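Local coordinates for protein putative phosphatase (Bacteroides thetaiotaomicron, PDB 3KYA) that is a putative phosphatase of unproven activity that binds zinc ions, at residues Asn258-Phe263 against Val271-Leu276; Thr320-Tyr325 against Tyr339-Lys344. All blocks are in the same frame, centred on the assembly; numbering follows the deposited sequence.

Interaction 1: Asn258-Phe263 against Val271-Leu276; sequences NGELYF and VFRLDL
Phe-263 and Phe-272 meet obliquely at the tight end of a beta hairpin, the inner pair of strands in a four-stranded antiparallel blade. CG of Phe-263 is placed between its backbone N and carbonyl carbon (chi1 66°), which swings the ring across to the partner strand. There Phe-272 CB stands over one face, 3.9 Å from the ring centroid, in a CH-pi contact. Their backbones form a hydrogen-bonded pair, Phe-272 N to Phe-263 O at 2.7 Å, and the next such pair joins Leu-261 N to Leu-274 O at 2.8 Å. The leucines share the phenylalanines' face, where Leu-261 packs on strand 252-254 and Leu-274 on strand 240-246.

On the other face Tyr-262 and Arg-273 run side by side. The extended arginine lays its methylenes along the phenol, CG reaching Tyr-262 CE1 at 3.5 Å, with the guanidinium plane turned 83° from the ring. Arg-273 NE gives a weak bond to Tyr-262 OH (3.3 Å), and this hydroxyl donates in turn to the anti lone pair of Glu-260 OE2, 2.7 Å away. Glu-260 CG lies over a guanidinium face, and the salt bridge from OE2 to Arg-273 NH2 is long, 3.9 Å. The stronger partners lie outside the hairpin: Tyr-339 for Glu-260 OE2 and Lys-344 O for Arg-273 NH2.

Toward the partly exposed end, direct contact gives way to water. Gly-259, whose positive phi suits a residue without a side chain, reaches Leu-276 N through one water that bonds weakly to its O. Asp-275 points off from the hairpin and caps the following helix, its OD1 accepting from Val-277 N.

A hydrogen-bond chain, weak at its first link, thus runs from arginine through tyrosine to Glu-260 OE2, while OE1 is buried without a partner; the nearby guanidinium would be expected to stabilise the negative charge.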
loop_
_atom_site.group_PDB
_atom_site.type_symbol
_atom_site.label_atom_id
_atom_site.label_comp_id
_atom_site.label_asym_id
_atom_site.label_seq_id
_atom_site.Cartn_x
_atom_site.Cartn_y
_atom_site.Cartn_z
ATOM N N ASN A 258 1.279 3.283 -32.968
ATOM C CA ASN A 258 1.881 3.518 -34.288
ATOM C C ASN A 258 2.138 2.267 -35.137
ATOM O O ASN A 258 2.424 2.382 -36.331
ATOM C CB ASN A 258 3.146 4.385 -34.142
ATOM C CG ASN A 258 2.835 5.780 -33.612
ATOM O OD1 ASN A 258 1.835 6.385 -33.993
ATOM N ND2 ASN A 258 3.695 6.301 -32.719
ATOM N N GLY A 259 2.100 1.096 -34.507
ATOM C CA GLY A 259 2.191 -0.183 -35.206
ATOM C C GLY A 259 3.529 -0.759 -35.626
ATOM O O GLY A 259 3.558 -1.854 -36.190
ATOM N N GLU A 260 4.640 -0.057 -35.378
ATOM C CA GLU A 260 5.939 -0.599 -35.763
ATOM C C GLU A 260 6.287 -1.797 -34.866
ATOM O O GLU A 260 5.676 -1.996 -33.808
ATOM C CB GLU A 260 7.045 0.481 -35.769
ATOM C CG GLU A 260 7.525 0.998 -34.401
ATOM C CD GLU A 260 6.621 2.043 -33.767
ATOM O OE1 GLU A 260 5.460 2.213 -34.220
ATOM O OE2 GLU A 260 7.094 2.709 -32.806
ATOM N N LEU A 261 7.267 -2.582 -35.306
ATOM C CA LEU A 261 7.708 -3.792 -34.627
ATOM C C LEU A 261 9.072 -3.645 -33.944
ATOM O O LEU A 261 10.041 -3.206 -34.566
ATOM C CB LEU A 261 7.801 -4.941 -35.630
ATOM C CG LEU A 261 8.172 -6.325 -35.072
ATOM C CD1 LEU A 261 7.073 -6.878 -34.157
ATOM C CD2 LEU A 261 8.476 -7.287 -36.209
ATOM N N TYR A 262 9.131 -4.022 -32.668
ATOM C CA TYR A 262 10.373 -4.051 -31.916
ATOM C C TYR A 262 10.754 -5.498 -31.619
ATOM O O TYR A 262 9.912 -6.287 -31.176
ATOM C CB TYR A 262 10.248 -3.220 -30.633
ATOM C CG TYR A 262 10.075 -1.747 -30.935
ATOM C CD1 TYR A 262 11.172 -0.942 -31.256
ATOM C CD2 TYR A 262 8.811 -1.167 -30.960
ATOM C CE1 TYR A 262 11.005 0.395 -31.564
ATOM C CE2 TYR A 262 8.639 0.168 -31.255
ATOM C CZ TYR A 262 9.733 0.946 -31.566
ATOM O OH TYR A 262 9.549 2.269 -31.882
ATOM N N PHE A 263 11.990 -5.877 -31.949
ATOM C CA PHE A 263 12.491 -7.212 -31.617
ATOM C C PHE A 263 13.969 -7.099 -31.197
ATOM O O PHE A 263 14.644 -6.118 -31.541
ATOM C CB PHE A 263 12.267 -8.215 -32.754
ATOM C CG PHE A 263 13.054 -7.922 -33.998
ATOM C CD1 PHE A 263 12.599 -6.999 -34.921
ATOM C CD2 PHE A 263 14.228 -8.606 -34.258
ATOM C CE1 PHE A 263 13.325 -6.733 -36.070
ATOM C CE2 PHE A 263 14.980 -8.333 -35.404
ATOM C CZ PHE A 263 14.524 -7.404 -36.309
ATOM N N VAL A 271 18.175 -3.852 -29.597
ATOM C CA VAL A 271 16.757 -3.641 -29.864
ATOM C C VAL A 271 16.663 -3.080 -31.282
ATOM O O VAL A 271 17.274 -2.048 -31.585
ATOM C CB VAL A 271 16.056 -2.716 -28.844
ATOM C CG1 VAL A 271 14.647 -2.356 -29.319
ATOM C CG2 VAL A 271 16.001 -3.387 -27.468
ATOM N N PHE A 272 15.930 -3.790 -32.147
ATOM C CA PHE A 272 15.731 -3.410 -33.542
ATOM C C PHE A 272 14.301 -2.934 -33.772
ATOM O O PHE A 272 13.371 -3.449 -33.150
ATOM C CB PHE A 272 15.991 -4.588 -34.490
ATOM C CG PHE A 272 17.380 -5.144 -34.423
ATOM C CD1 PHE A 272 18.433 -4.476 -35.024
ATOM C CD2 PHE A 272 17.627 -6.358 -33.805
ATOM C CE1 PHE A 272 19.719 -4.994 -34.973
ATOM C CE2 PHE A 272 18.912 -6.883 -33.752
ATOM C CZ PHE A 272 19.956 -6.196 -34.335
ATOM N N ARG A 273 14.141 -1.973 -34.682
ATOM C CA ARG A 273 12.847 -1.388 -35.042
ATOM C C ARG A 273 12.570 -1.570 -36.531
ATOM O O ARG A 273 13.356 -1.111 -37.369
ATOM C CB ARG A 273 12.856 0.111 -34.744
ATOM C CG ARG A 273 11.539 0.855 -34.986
ATOM C CD ARG A 273 11.745 2.357 -34.869
ATOM N NE ARG A 273 10.512 3.147 -34.941
ATOM C CZ ARG A 273 9.841 3.430 -36.055
ATOM N NH1 ARG A 273 10.240 2.958 -37.231
ATOM N NH2 ARG A 273 8.744 4.176 -35.992
ATOM N N LEU A 274 11.447 -2.211 -36.854
ATOM C CA LEU A 274 11.013 -2.403 -38.232
ATOM C C LEU A 274 9.641 -1.772 -38.469
ATOM O O LEU A 274 8.688 -2.011 -37.708
ATOM C CB LEU A 274 10.935 -3.895 -38.578
ATOM C CG LEU A 274 10.365 -4.234 -39.960
ATOM C CD1 LEU A 274 11.221 -3.609 -41.085
ATOM C CD2 LEU A 274 10.253 -5.737 -40.124
ATOM N N ASP A 275 9.553 -0.943 -39.503
ATOM C CA ASP A 275 8.287 -0.370 -39.913
ATOM C C ASP A 275 7.732 -1.383 -40.911
ATOM O O ASP A 275 8.295 -1.555 -41.998
ATOM C CB ASP A 275 8.486 1.012 -40.545
ATOM C CG ASP A 275 7.170 1.712 -40.894
ATOM O OD1 ASP A 275 6.115 1.051 -41.008
ATOM O OD2 ASP A 275 7.204 2.946 -41.088
ATOM N N LEU A 276 6.641 -2.064 -40.547
ATOM C CA LEU A 276 6.044 -3.078 -41.430
ATOM C C LEU A 276 5.610 -2.530 -42.801
ATOM O O LEU A 276 5.504 -3.304 -43.754
ATOM C CB LEU A 276 4.862 -3.798 -40.752
ATOM C CG LEU A 276 5.194 -4.582 -39.474
ATOM C CD1 LEU A 276 3.924 -5.189 -38.862
ATOM C CD2 LEU A 276 6.254 -5.661 -39.757
HETATM O O HOH W 1 4.498 -1.030 -38.845
#

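Interaction 2: Thr320-Tyr325 against Tyr339-Lys344; sequences TGKYAY and YDEIKK. With ZN (zinc ion), chain B.
Tyr-339 N donates to Lys-322 O (3.0 Å) at the open end of the hairpin of strands 323-328 and 333-340, from 50° above the carbonyl plane, the one backbone hydrogen bond between these segments. Beside it, Gly-321 O approaches the tyrosine obliquely, 3.3 Å from Tyr-339 CG. Gly-321 takes the positive phi of the tight bend, which glycine tolerates well; its O also accepts from His-255, whose ring stacks on that of Tyr-339. CG of Tyr-339 is anti to the backbone N (chi1 -170°), leading the ring away to Glu-260 and Asn-258, both bonded to its hydroxyl. A phenylalanine in place of Tyr-339 would probably leave Glu-260 OE2 and Asn-258 ND2 without the hydroxyl they share.

The exposed side is looser. The Lys-322 chain crosses Glu-341, CG lying 3.8 Å from Glu-341 OE2, and a water joins that oxygen to Thr-320 O.

At the end of the strand, Asp-340 OD1 accepts from Ile-342 N, an Asx turn, and from Lys-343 N, an Asx motif, while OD2 binds zinc at 2.0 Å. Splitting its two oxygens between turn and metal fixes the carboxylate's rotation, so that the turn itself presents the zinc ligand.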
loop_
_atom_site.group_PDB
_atom_site.type_symbol
_atom_site.label_atom_id
_atom_site.label_comp_id
_atom_site.label_asym_id
_atom_site.label_seq_id
_atom_site.Cartn_x
_atom_site.Cartn_y
_atom_site.Cartn_z
ATOM N N THR A 320 -0.883 3.147 -23.726
ATOM C CA THR A 320 -0.824 4.471 -24.346
ATOM C C THR A 320 0.325 4.554 -25.349
ATOM O O THR A 320 0.388 5.496 -26.127
ATOM C CB THR A 320 -0.599 5.594 -23.312
ATOM O OG1 THR A 320 0.668 5.391 -22.672
ATOM C CG2 THR A 320 -1.724 5.635 -22.260
ATOM N N GLY A 321 1.243 3.586 -25.299
ATOM C CA GLY A 321 2.430 3.568 -26.151
ATOM C C GLY A 321 3.503 4.565 -25.707
ATOM O O GLY A 321 4.510 4.727 -26.379
ATOM N N LYS A 322 3.319 5.194 -24.554
ATOM C CA LYS A 322 4.235 6.258 -24.110
ATOM C C LYS A 322 5.510 5.763 -23.401
ATOM O O LYS A 322 6.457 6.539 -23.196
ATOM C CB LYS A 322 3.466 7.257 -23.249
ATOM C CG LYS A 322 2.377 7.978 -24.038
ATOM C CD LYS A 322 1.736 9.145 -23.305
ATOM C CE LYS A 322 0.605 9.752 -24.160
ATOM N NZ LYS A 322 -0.057 10.939 -23.528
ATOM N N TYR A 323 5.511 4.499 -23.002
ATOM C CA TYR A 323 6.682 3.861 -22.412
ATOM C C TYR A 323 6.562 2.348 -22.462
ATOM O O TYR A 323 5.506 1.812 -22.822
ATOM C CB TYR A 323 6.950 4.343 -20.986
ATOM C CG TYR A 323 5.942 3.996 -19.917
ATOM C CD1 TYR A 323 6.077 2.840 -19.156
ATOM C CD2 TYR A 323 4.905 4.869 -19.603
ATOM C CE1 TYR A 323 5.185 2.549 -18.121
ATOM C CE2 TYR A 323 3.992 4.581 -18.576
ATOM C CZ TYR A 323 4.142 3.422 -17.842
ATOM O OH TYR A 323 3.266 3.149 -16.808
ATOM N N ALA A 324 7.665 1.675 -22.142
ATOM C CA ALA A 324 7.748 0.221 -22.132
ATOM C C ALA A 324 8.643 -0.280 -21.012
ATOM O O ALA A 324 9.536 0.437 -20.548
ATOM C CB ALA A 324 8.288 -0.283 -23.457
ATOM N N TYR A 325 8.380 -1.506 -20.572
ATOM C CA TYR A 325 9.249 -2.185 -19.631
ATOM C C TYR A 325 9.979 -3.306 -20.378
ATOM O O TYR A 325 9.377 -4.020 -21.181
ATOM C CB TYR A 325 8.485 -2.785 -18.442
ATOM C CG TYR A 325 7.760 -1.807 -17.545
ATOM C CD1 TYR A 325 8.224 -0.508 -17.352
ATOM C CD2 TYR A 325 6.667 -2.215 -16.800
ATOM C CE1 TYR A 325 7.574 0.361 -16.504
ATOM C CE2 TYR A 325 6.013 -1.344 -15.941
ATOM C CZ TYR A 325 6.468 -0.065 -15.795
ATOM O OH TYR A 325 5.805 0.791 -14.946
ATOM N N TYR A 339 9.060 6.676 -24.669
ATOM C CA TYR A 339 8.817 6.718 -26.116
ATOM C C TYR A 339 8.766 8.143 -26.630
ATOM O O TYR A 339 7.955 8.934 -26.174
ATOM C CB TYR A 339 7.489 6.037 -26.417
ATOM C CG TYR A 339 7.195 5.792 -27.888
ATOM C CD1 TYR A 339 7.805 4.737 -28.563
ATOM C CD2 TYR A 339 6.261 6.572 -28.578
ATOM C CE1 TYR A 339 7.504 4.461 -29.919
ATOM C CE2 TYR A 339 5.956 6.311 -29.929
ATOM C CZ TYR A 339 6.582 5.253 -30.583
ATOM O OH TYR A 339 6.292 4.969 -31.906
ATOM N N ASP A 340 9.637 8.473 -27.578
ATOM C CA ASP A 340 9.637 9.801 -28.195
ATOM C C ASP A 340 8.534 9.774 -29.242
ATOM O O ASP A 340 8.665 9.104 -30.267
ATOM C CB ASP A 340 10.989 10.137 -28.825
ATOM C CG ASP A 340 11.020 11.525 -29.446
ATOM O OD1 ASP A 340 9.984 11.962 -29.994
ATOM O OD2 ASP A 340 12.085 12.195 -29.405
ATOM N N GLU A 341 7.458 10.509 -28.977
ATOM C CA GLU A 341 6.283 10.513 -29.853
ATOM C C GLU A 341 6.462 11.199 -31.205
ATOM O O GLU A 341 5.671 10.953 -32.111
ATOM C CB GLU A 341 5.076 11.100 -29.117
ATOM C CG GLU A 341 4.619 10.170 -28.003
ATOM C CD GLU A 341 3.212 10.449 -27.521
ATOM O OE1 GLU A 341 2.922 11.602 -27.133
ATOM O OE2 GLU A 341 2.410 9.496 -27.504
ATOM N N ILE A 342 7.484 12.035 -31.345
ATOM C CA ILE A 342 7.763 12.705 -32.619
ATOM C C ILE A 342 8.599 11.773 -33.510
ATOM O O ILE A 342 8.237 11.528 -34.657
ATOM C CB ILE A 342 8.447 14.073 -32.411
ATOM C CG1 ILE A 342 7.607 14.966 -31.491
ATOM C CG2 ILE A 342 8.665 14.780 -33.738
ATOM C CD1 ILE A 342 6.200 15.222 -31.984
ATOM N N LYS A 343 9.695 11.236 -32.980
ATOM C CA LYS A 343 10.528 10.265 -33.710
ATOM C C LYS A 343 9.862 8.896 -33.849
ATOM O O LYS A 343 10.250 8.104 -34.698
ATOM C CB LYS A 343 11.870 10.029 -32.997
ATOM C CG LYS A 343 12.906 11.094 -33.169
ATOM C CD LYS A 343 14.076 10.870 -32.207
ATOM N N LYS A 344 8.901 8.611 -32.977
ATOM C CA LYS A 344 8.220 7.319 -32.938
ATOM C C LYS A 344 9.191 6.164 -32.650
ATOM O O LYS A 344 9.138 5.106 -33.278
ATOM C CB LYS A 344 7.405 7.090 -34.227
ATOM C CG LYS A 344 6.302 8.119 -34.421
ATOM C CD LYS A 344 5.456 7.814 -35.650
ATOM C CE LYS A 344 4.369 8.850 -35.842
ATOM N NZ LYS A 344 3.665 8.652 -37.137
HETATM ZN ZN ZN B . 11.879 14.133 -30.031
HETATM O O HOH W 2 2.427 6.373 -28.196
HETATM O O HOH W 3 13.688 14.853 -29.327
#

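In the fold
From the N terminus the chain first builds a mixed eight-stranded sheet, then winds through successive antiparallel meanders, an organisation consistent with a six-bladed beta-propeller. Interaction 1 comes first, closing a seven-residue connection between the two middle strands of the blade 252-305. Strand 300-305 then ends that blade, and the chain passes to the blade 313-352, where interaction 2 closes a longer loop of 13 residues, again between the two middle strands. The contacts are in series, neither nested nor crossed. With centres about 12 Å apart they nevertheless meet, through side chains of 258-263 and 271-276 that reach the segment 339-344, so two neighbouring blades are tied together beside the zinc-bearing turn.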